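Local coordinates for glia-derived nexin (Homo sapiens, PDB 4DY0), which inhibits serine proteases such as thrombin, trypsin and urokinase, binds heparin, and promotes neurite extension by inhibiting thrombin, at residues Ser205-Gly210 with Ile223-His228. Numbering follows the deposited sequence.
Sequences SVFRCG and IELPYH
F207 lays its CB against I223 CD1 (3.7 Å). P226 CD meets the ring edge at CD1, the backbone O of E224 comes within 3.5 Å of the same F207 CD1, and L225 CG touches CE1 more loosely. I223 holds CG1 anti to its backbone N (chi1 -175°), a rotamer that sets CG1 close to R208 O and against C209 CB (3.9 Å) and carries CD1 on to F207. On the other face of the hairpin R208 and E224 run side by side in the same direction and join in a salt bridge. R208 NE gives its N-H to E224 OE1 at 2.9 Å, with OE1 near the guanidinium plane, although the carboxylate plane is turned 48° from it and the bond is bent to 144°. The second carboxylate oxygen, OE2, is hydrogen-bonded to S233 OG, so both ends of the carboxylate are held. The backbones are joined by E224 N to R208 O (2.9 Å), and the pairing continues at G210 with F222. In place of a direct return bond, a water accepts from R208 N (2.7 Å) and donates to E224 O (2.6 Å). The water lies in the plane of the F207 ring, at its edge, where the strands begin to part. Strands 195-213 and 219-226 form an antiparallel hairpin; in the serpin fold the later part of the first and the whole of the second open β-sheet B. Strand 266-284 flanks the first, where F207 packs on V272 and C209 on V270, while strand 232-239 flanks the second, where I223 touches I236 and E224 touches L235.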
loop_
_atom_site.group_PDB
_atom_site.type_symbol
_atom_site.label_atom_id
_atom_site.label_comp_id
_atom_site.label_asym_id
_atom_site.label_seq_id
_atom_site.Cartn_x
_atom_site.Cartn_y
_atom_site.Cartn_z
ATOM N N SER A 205 10.099 5.654 -25.784
ATOM C CA SER A 205 10.853 4.443 -25.506
ATOM C C SER A 205 9.947 3.218 -25.603
ATOM O O SER A 205 8.745 3.351 -25.830
ATOM C CB SER A 205 11.491 4.540 -24.117
ATOM O OG SER A 205 12.255 3.390 -23.813
ATOM N N VAL A 206 10.523 2.032 -25.437
ATOM C CA VAL A 206 9.753 0.795 -25.503
ATOM C C VAL A 206 9.249 0.402 -24.117
ATOM O O VAL A 206 10.026 0.275 -23.174
ATOM C CB VAL A 206 10.579 -0.371 -26.108
ATOM C CG1 VAL A 206 9.728 -1.631 -26.223
ATOM C CG2 VAL A 206 11.139 0.016 -27.474
ATOM N N PHE A 207 7.939 0.225 -24.000
ATOM C CA PHE A 207 7.324 -0.198 -22.749
ATOM C C PHE A 207 6.240 -1.221 -23.041
ATOM O O PHE A 207 5.580 -1.160 -24.082
ATOM C CB PHE A 207 6.691 0.991 -22.021
ATOM C CG PHE A 207 7.684 1.963 -21.452
ATOM C CD1 PHE A 207 8.396 1.654 -20.305
ATOM C CD2 PHE A 207 7.892 3.192 -22.057
ATOM C CE1 PHE A 207 9.309 2.549 -19.775
ATOM C CE2 PHE A 207 8.800 4.092 -21.533
ATOM C CZ PHE A 207 9.509 3.772 -20.388
ATOM N N ARG A 208 6.057 -2.160 -22.122
ATOM C CA ARG A 208 4.945 -3.089 -22.215
ATOM C C ARG A 208 3.650 -2.348 -21.902
ATOM O O ARG A 208 3.547 -1.654 -20.891
ATOM C CB ARG A 208 5.149 -4.267 -21.260
ATOM C CG ARG A 208 6.134 -5.308 -21.786
ATOM C CD ARG A 208 6.753 -6.135 -20.666
ATOM N NE ARG A 208 5.745 -6.751 -19.808
ATOM C CZ ARG A 208 5.155 -7.914 -20.064
ATOM N NH1 ARG A 208 4.248 -8.396 -19.225
ATOM N NH2 ARG A 208 5.470 -8.594 -21.160
ATOM N N CYS A 209 2.669 -2.466 -22.785
ATOM C CA CYS A 209 1.381 -1.843 -22.530
ATOM C C CYS A 209 0.268 -2.493 -23.318
ATOM O O CYS A 209 0.506 -3.343 -24.170
ATOM C CB CYS A 209 1.429 -0.341 -22.813
ATOM S SG CYS A 209 2.098 0.090 -24.417
ATOM N N GLY A 210 -0.932 -2.113 -22.934
ATOM C CA GLY A 210 -2.201 -2.620 -23.386
ATOM C C GLY A 210 -3.503 -1.914 -23.070
ATOM O O GLY A 210 -3.529 -0.898 -22.512
ATOM N N ILE A 223 -0.029 0.478 -18.626
ATOM C CA ILE A 223 1.365 0.406 -19.011
ATOM C C ILE A 223 2.238 -0.058 -17.849
ATOM O O ILE A 223 1.929 0.199 -16.684
ATOM C CB ILE A 223 1.861 1.768 -19.534
ATOM C CG1 ILE A 223 3.301 1.657 -20.045
ATOM C CG2 ILE A 223 1.739 2.830 -18.455
ATOM C CD1 ILE A 223 3.710 2.811 -20.942
ATOM N N GLU A 224 3.325 -0.752 -18.176
ATOM C CA GLU A 224 4.306 -1.159 -17.177
ATOM C C GLU A 224 5.615 -0.381 -17.326
ATOM O O GLU A 224 6.208 -0.334 -18.403
ATOM C CB GLU A 224 4.577 -2.659 -17.268
ATOM C CG GLU A 224 5.495 -3.174 -16.170
ATOM C CD GLU A 224 5.857 -4.636 -16.349
ATOM O OE1 GLU A 224 6.146 -5.046 -17.496
ATOM O OE2 GLU A 224 5.858 -5.374 -15.340
ATOM N N LEU A 225 6.053 0.238 -16.239
ATOM C CA LEU A 225 7.318 0.953 -16.222
ATOM C C LEU A 225 8.235 0.277 -15.221
ATOM O O LEU A 225 8.070 0.443 -14.016
ATOM C CB LEU A 225 7.103 2.407 -15.813
ATOM C CG LEU A 225 6.236 3.302 -16.691
ATOM C CD1 LEU A 225 4.882 2.674 -16.930
ATOM C CD2 LEU A 225 6.078 4.640 -16.005
ATOM N N PRO A 226 9.199 -0.508 -15.715
ATOM C CA PRO A 226 10.088 -1.247 -14.818
ATOM C C PRO A 226 11.147 -0.366 -14.151
ATOM O O PRO A 226 11.594 0.626 -14.735
ATOM C CB PRO A 226 10.755 -2.262 -15.750
ATOM C CG PRO A 226 10.700 -1.630 -17.099
ATOM C CD PRO A 226 9.438 -0.824 -17.135
ATOM N N TYR A 227 11.526 -0.727 -12.927
ATOM C CA TYR A 227 12.650 -0.093 -12.248
ATOM C C TYR A 227 13.936 -0.872 -12.544
ATOM O O TYR A 227 13.885 -2.045 -12.914
ATOM C CB TYR A 227 12.393 0.015 -10.744
ATOM C CG TYR A 227 11.282 0.982 -10.393
ATOM C CD1 TYR A 227 11.544 2.333 -10.207
ATOM C CD2 TYR A 227 9.968 0.545 -10.255
ATOM C CE1 TYR A 227 10.525 3.227 -9.889
ATOM C CE2 TYR A 227 8.943 1.431 -9.938
ATOM C CZ TYR A 227 9.230 2.767 -9.755
ATOM O OH TYR A 227 8.220 3.650 -9.443
ATOM N N HIS A 228 15.081 -0.219 -12.382
ATOM C CA HIS A 228 16.346 -0.749 -12.894
ATOM C C HIS A 228 16.778 -2.094 -12.295
ATOM O O HIS A 228 17.436 -2.889 -12.967
ATOM C CB HIS A 228 17.463 0.297 -12.785
ATOM C CG HIS A 228 18.080 0.396 -11.424
ATOM N ND1 HIS A 228 17.400 0.888 -10.331
ATOM C CD2 HIS A 228 19.327 0.093 -10.987
ATOM C CE1 HIS A 228 18.196 0.868 -9.274
ATOM N NE2 HIS A 228 19.370 0.390 -9.647
HETATM O O HOH W 1 7.483 -2.072 -19.814
#